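Local coordinates for protein glucose dehydrogenase (Haloferax mediterranei, PDB 2B5W) that catalyses the zinc-dependent oxidation of D-glucose to the gluconolactone, using NADP(+) in preference to NAD(+), and works as a homodimer, at residues E234-P237 and Q242-F245; R289-V292 and A297-G300. The protein carries 1 engineered substitution. All blocks are in the same frame, centred on the assembly; numbering follows the deposited sequence.

Contact 1 of 2, residues E234-P237 and Q242-F245; sequences EDVP and QMDF. With K (potassium ion), chain G.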
loop_
_atom_site.group_PDB
_atom_site.type_symbol
_atom_site.label_atom_id
_atom_site.label_comp_id
_atom_site.label_asym_id
_atom_site.label_seq_id
_atom_site.Cartn_x
_atom_site.Cartn_y
_atom_site.Cartn_z
ATOM N N GLU A 234 10.265 16.022 -1.649
ATOM C CA GLU A 234 9.000 16.755 -1.814
ATOM C C GLU A 234 9.037 17.825 -2.929
ATOM O O GLU A 234 7.994 18.213 -3.460
ATOM C CB GLU A 234 8.489 17.291 -0.467
ATOM C CG GLU A 234 9.218 18.509 0.076
ATOM C CD GLU A 234 10.372 18.171 0.992
ATOM O OE1 GLU A 234 10.869 17.011 0.974
ATOM O OE2 GLU A 234 10.796 19.086 1.738
ATOM N N ASP A 235 10.245 18.296 -3.290
ATOM C CA ASP A 235 10.419 19.295 -4.353
ATOM C C ASP A 235 10.594 18.673 -5.738
ATOM O O ASP A 235 10.645 19.369 -6.757
ATOM C CB ASP A 235 11.672 20.150 -4.092
ATOM C CG ASP A 235 11.534 21.105 -2.935
ATOM O OD1 ASP A 235 10.482 21.144 -2.274
ATOM O OD2 ASP A 235 12.468 21.879 -2.626
ATOM N N VAL A 236 10.719 17.350 -5.797
ATOM C CA VAL A 236 10.993 16.703 -7.068
ATOM C C VAL A 236 9.926 16.940 -8.133
ATOM O O VAL A 236 10.271 17.126 -9.292
ATOM C CB VAL A 236 11.330 15.193 -6.832
ATOM C CG1 VAL A 236 11.234 14.367 -8.094
ATOM C CG2 VAL A 236 12.683 15.046 -6.168
ATOM N N PRO A 237 8.622 16.890 -7.809
ATOM C CA PRO A 237 7.598 17.188 -8.810
ATOM C C PRO A 237 7.760 18.559 -9.484
ATOM O O PRO A 237 7.531 18.646 -10.688
ATOM C CB PRO A 237 6.297 17.114 -8.011
ATOM C CG PRO A 237 6.633 16.103 -6.942
ATOM C CD PRO A 237 8.029 16.424 -6.536
ATOM N N GLN A 242 6.317 14.416 -11.325
ATOM C CA GLN A 242 5.773 13.458 -10.364
ATOM C C GLN A 242 6.151 12.060 -10.804
ATOM O O GLN A 242 6.200 11.765 -11.997
ATOM C CB GLN A 242 4.253 13.548 -10.323
ATOM C CG GLN A 242 3.693 14.945 -10.178
ATOM C CD GLN A 242 2.189 14.913 -10.276
ATOM O OE1 GLN A 242 1.611 14.940 -11.362
ATOM N NE2 GLN A 242 1.572 14.765 -9.155
ATOM N N MET A 243 6.327 11.182 -9.826
ATOM C CA MET A 243 6.924 9.869 -10.074
ATOM C C MET A 243 5.844 8.806 -9.885
ATOM O O MET A 243 5.240 8.687 -8.800
ATOM C CB MET A 243 8.084 9.644 -9.120
ATOM C CG MET A 243 9.197 10.703 -9.184
ATOM S SD MET A 243 9.922 10.684 -10.784
ATOM C CE MET A 243 11.006 12.178 -10.676
ATOM N N ASP A 244 5.558 8.034 -10.923
ATOM C CA ASP A 244 4.573 6.962 -10.819
ATOM C C ASP A 244 4.976 5.874 -9.849
ATOM O O ASP A 244 4.102 5.283 -9.175
ATOM C CB ASP A 244 4.309 6.348 -12.158
ATOM C CG ASP A 244 3.731 7.319 -13.129
ATOM O OD1 ASP A 244 2.677 7.920 -12.805
ATOM O OD2 ASP A 244 4.258 7.543 -14.240
ATOM N N PHE A 245 6.269 5.593 -9.772
ATOM C CA PHE A 245 6.782 4.536 -8.916
ATOM C C PHE A 245 7.984 5.081 -8.173
ATOM O O PHE A 245 8.869 5.686 -8.795
ATOM C CB PHE A 245 7.200 3.293 -9.703
ATOM C CG PHE A 245 7.708 2.210 -8.825
ATOM C CD1 PHE A 245 6.916 1.721 -7.788
ATOM C CD2 PHE A 245 8.987 1.699 -8.946
ATOM C CE1 PHE A 245 7.382 0.765 -6.960
ATOM C CE2 PHE A 245 9.433 0.732 -8.108
ATOM C CZ PHE A 245 8.621 0.286 -7.094
HETATM K K K G . 7.807 19.842 -13.139
#
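The pyrrolidine ring of Pro-237 meets Gln-242 at one corner rather than across a face: its CB touches the aliphatic CG of Gln-242 at 4.0 Å. The backbones close up beside this pair, with Pro-237 CA 4.0 Å from Gln-242 N, and the chain comes back close on itself, the CA atoms of Pro-237 and Gln-242 lying 4.4 Å apart. A chi1 of -49° sets CG of Gln-242 beside its backbone N, on the side where Pro-237 CB lies. Next along, Val-236 and Met-243 cross at about a right angle. One branch of the valine does the touching: CG1 meets the terminal methyl CE of Met-243 at 3.4 Å, closer than ordinary van der Waals contact. A bend at chi2 (-62°) brings that methyl nearer to the valine, although the bond leaving the methionine CA runs across the approach. These residues belong to the connection of a Rossmann-type domain that leads from strand 224-227, at one border of the parallel sheet, through the short helix 236-239 and back to strand 243-248 inside it. Phe-177 of the adjacent strand 175-179 packs against both Val-236 and Met-243, which are buried. The same helix turn holds a potassium ion: Pro-237 O binds it at 2.7 Å, and the carbonyl oxygens of Asp-238 and Tyr-240 supply its other protein ligands.

Contact 2 of 2, residues R289-V292 and A297-G300; sequences REMV and ALVG
Met-291 reaches from helix 284-293 to strand 297-300 and lays its end over the strand backbone. Its terminal methyl CE lies off the plane of the peptide joining Ala-297 to Leu-298, over the side of Ala-297 CA and Leu-298 N, at 3.8 Å from each of these two atoms. The methyl of Ala-297 points away from the helix, which leaves the main chain of that residue to receive the contact. The side chain of Leu-298 is met by the sulfur: SD of Met-291 lies alongside its branch point, 4.2 Å from CG. Bends at both chi2 (-79°) and chi3 (-65°) fold the methionine, so that sulfur and methyl each find a partner on the strand. The segments come no nearer in backbone than 6.8 Å, between Met-291 CA and Ala-297 CA, and the side chain bridges that gap.

This is the last helix-to-strand step of a beta-alpha-beta crossover in the Rossmann-type domain, where strand 297-300 borders the parallel sheet next to strand 267-271. Val-260 of helix 253-262 packs against both Met-291 and Leu-298. The dimer interface runs through the same place: the strand pairs antiparallel with one of the second subunit, continuing the sheet, and Met-291 and Leu-298 pack on Leu-298 and Met-291 of that subunit. Nearby, Arg-289 forms a salt bridge to Asp-277 of the second subunit.

All three touching residues are buried, and helix and strand meet here through a methyl and a sulfur against backbone and apolar side-chain atoms; between these two segments, shape fit and burial from water probably do most of the work, while charged pairing is left to residues farther round the helix.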
loop_
_atom_site.group_PDB
_atom_site.type_symbol
_atom_site.label_atom_id
_atom_site.label_comp_id
_atom_site.label_asym_id
_atom_site.label_seq_id
_atom_site.Cartn_x
_atom_site.Cartn_y
_atom_site.Cartn_z
ATOM N N ARG A 289 -4.081 13.085 3.603
ATOM C CA ARG A 289 -4.998 13.527 2.574
ATOM C C ARG A 289 -4.510 13.189 1.134
ATOM O O ARG A 289 -5.295 12.818 0.280
ATOM C CB ARG A 289 -5.250 15.046 2.697
ATOM C CG ARG A 289 -6.227 15.575 1.723
ATOM C CD ARG A 289 -6.536 17.060 1.879
ATOM N NE ARG A 289 -5.392 17.884 1.469
ATOM C CZ ARG A 289 -4.496 18.428 2.284
ATOM N NH1 ARG A 289 -4.578 18.292 3.605
ATOM N NH2 ARG A 289 -3.504 19.135 1.761
ATOM N N GLU A 290 -3.217 13.361 0.894
ATOM C CA GLU A 290 -2.638 13.073 -0.410
ATOM C C GLU A 290 -2.745 11.588 -0.734
ATOM O O GLU A 290 -3.038 11.230 -1.869
ATOM C CB GLU A 290 -1.188 13.517 -0.421
ATOM C CG GLU A 290 -0.512 13.409 -1.786
ATOM C CD GLU A 290 -1.223 14.181 -2.901
ATOM O OE1 GLU A 290 -1.935 15.183 -2.648
ATOM O OE2 GLU A 290 -1.067 13.799 -4.064
ATOM N N MET A 291 -2.546 10.728 0.267
ATOM C CA MET A 291 -2.720 9.283 0.022
ATOM C C MET A 291 -4.113 8.984 -0.454
ATOM O O MET A 291 -4.369 8.168 -1.360
ATOM C CB MET A 291 -2.469 8.461 1.276
ATOM C CG MET A 291 -1.075 8.386 1.750
ATOM S SD MET A 291 -0.060 7.218 0.827
ATOM C CE MET A 291 -0.806 5.558 1.168
ATOM N N VAL A 292 -5.103 9.604 0.185
ATOM C CA VAL A 292 -6.472 9.285 -0.084
ATOM C C VAL A 292 -6.985 9.916 -1.365
ATOM O O VAL A 292 -7.495 9.226 -2.257
ATOM C CB VAL A 292 -7.356 9.754 1.116
ATOM C CG1 VAL A 292 -8.861 9.632 0.803
ATOM C CG2 VAL A 292 -6.978 8.958 2.364
ATOM N N ALA A 297 -0.425 4.406 -2.720
ATOM C CA ALA A 297 -0.064 3.313 -1.827
ATOM C C ALA A 297 1.374 3.379 -1.379
ATOM O O ALA A 297 2.241 3.892 -2.100
ATOM C CB ALA A 297 -0.331 1.950 -2.506
ATOM N N LEU A 298 1.614 2.900 -0.162
ATOM C CA LEU A 298 2.945 2.602 0.337
ATOM C C LEU A 298 2.962 1.141 0.740
ATOM O O LEU A 298 2.093 0.672 1.442
ATOM C CB LEU A 298 3.290 3.434 1.570
ATOM C CG LEU A 298 3.465 4.922 1.335
ATOM C CD1 LEU A 298 3.700 5.642 2.683
ATOM C CD2 LEU A 298 4.645 5.178 0.398
ATOM N N VAL A 299 3.984 0.425 0.273
ATOM C CA VAL A 299 4.141 -0.975 0.537
ATOM C C VAL A 299 5.567 -1.248 1.028
ATOM O O VAL A 299 6.548 -0.989 0.313
ATOM C CB VAL A 299 3.831 -1.821 -0.722
ATOM C CG1 VAL A 299 3.936 -3.297 -0.426
ATOM C CG2 VAL A 299 2.446 -1.536 -1.280
ATOM N N GLY A 300 5.683 -1.834 2.217
ATOM C CA GLY A 300 6.967 -2.254 2.719
ATOM C C GLY A 300 7.260 -3.682 2.353
ATOM O O GLY A 300 6.365 -4.511 2.156
#

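Overall arrangement
Contacts 1 and 2 follow one another along the chain and reach the same parallel sheet, with centres 14 Å apart and nearest atoms about 6 Å apart, without touching. Strand 267-271 lies between their strands, 243-248 and 297-300. Both are made within one chain, but contact 2 also lies at the dimer interface, whereas the second subunit does not touch the segments of contact 1. Both flank coenzyme sites at a distance: the side chains of Val-236 in contact 1 and Met-291 in contact 2 are each about 10 Å from a bound NADP. Val-292, beside Met-291, touches a coenzyme directly, and Val-236 is about 8 Å from the NADP-binding Ser-228, side chain to side chain.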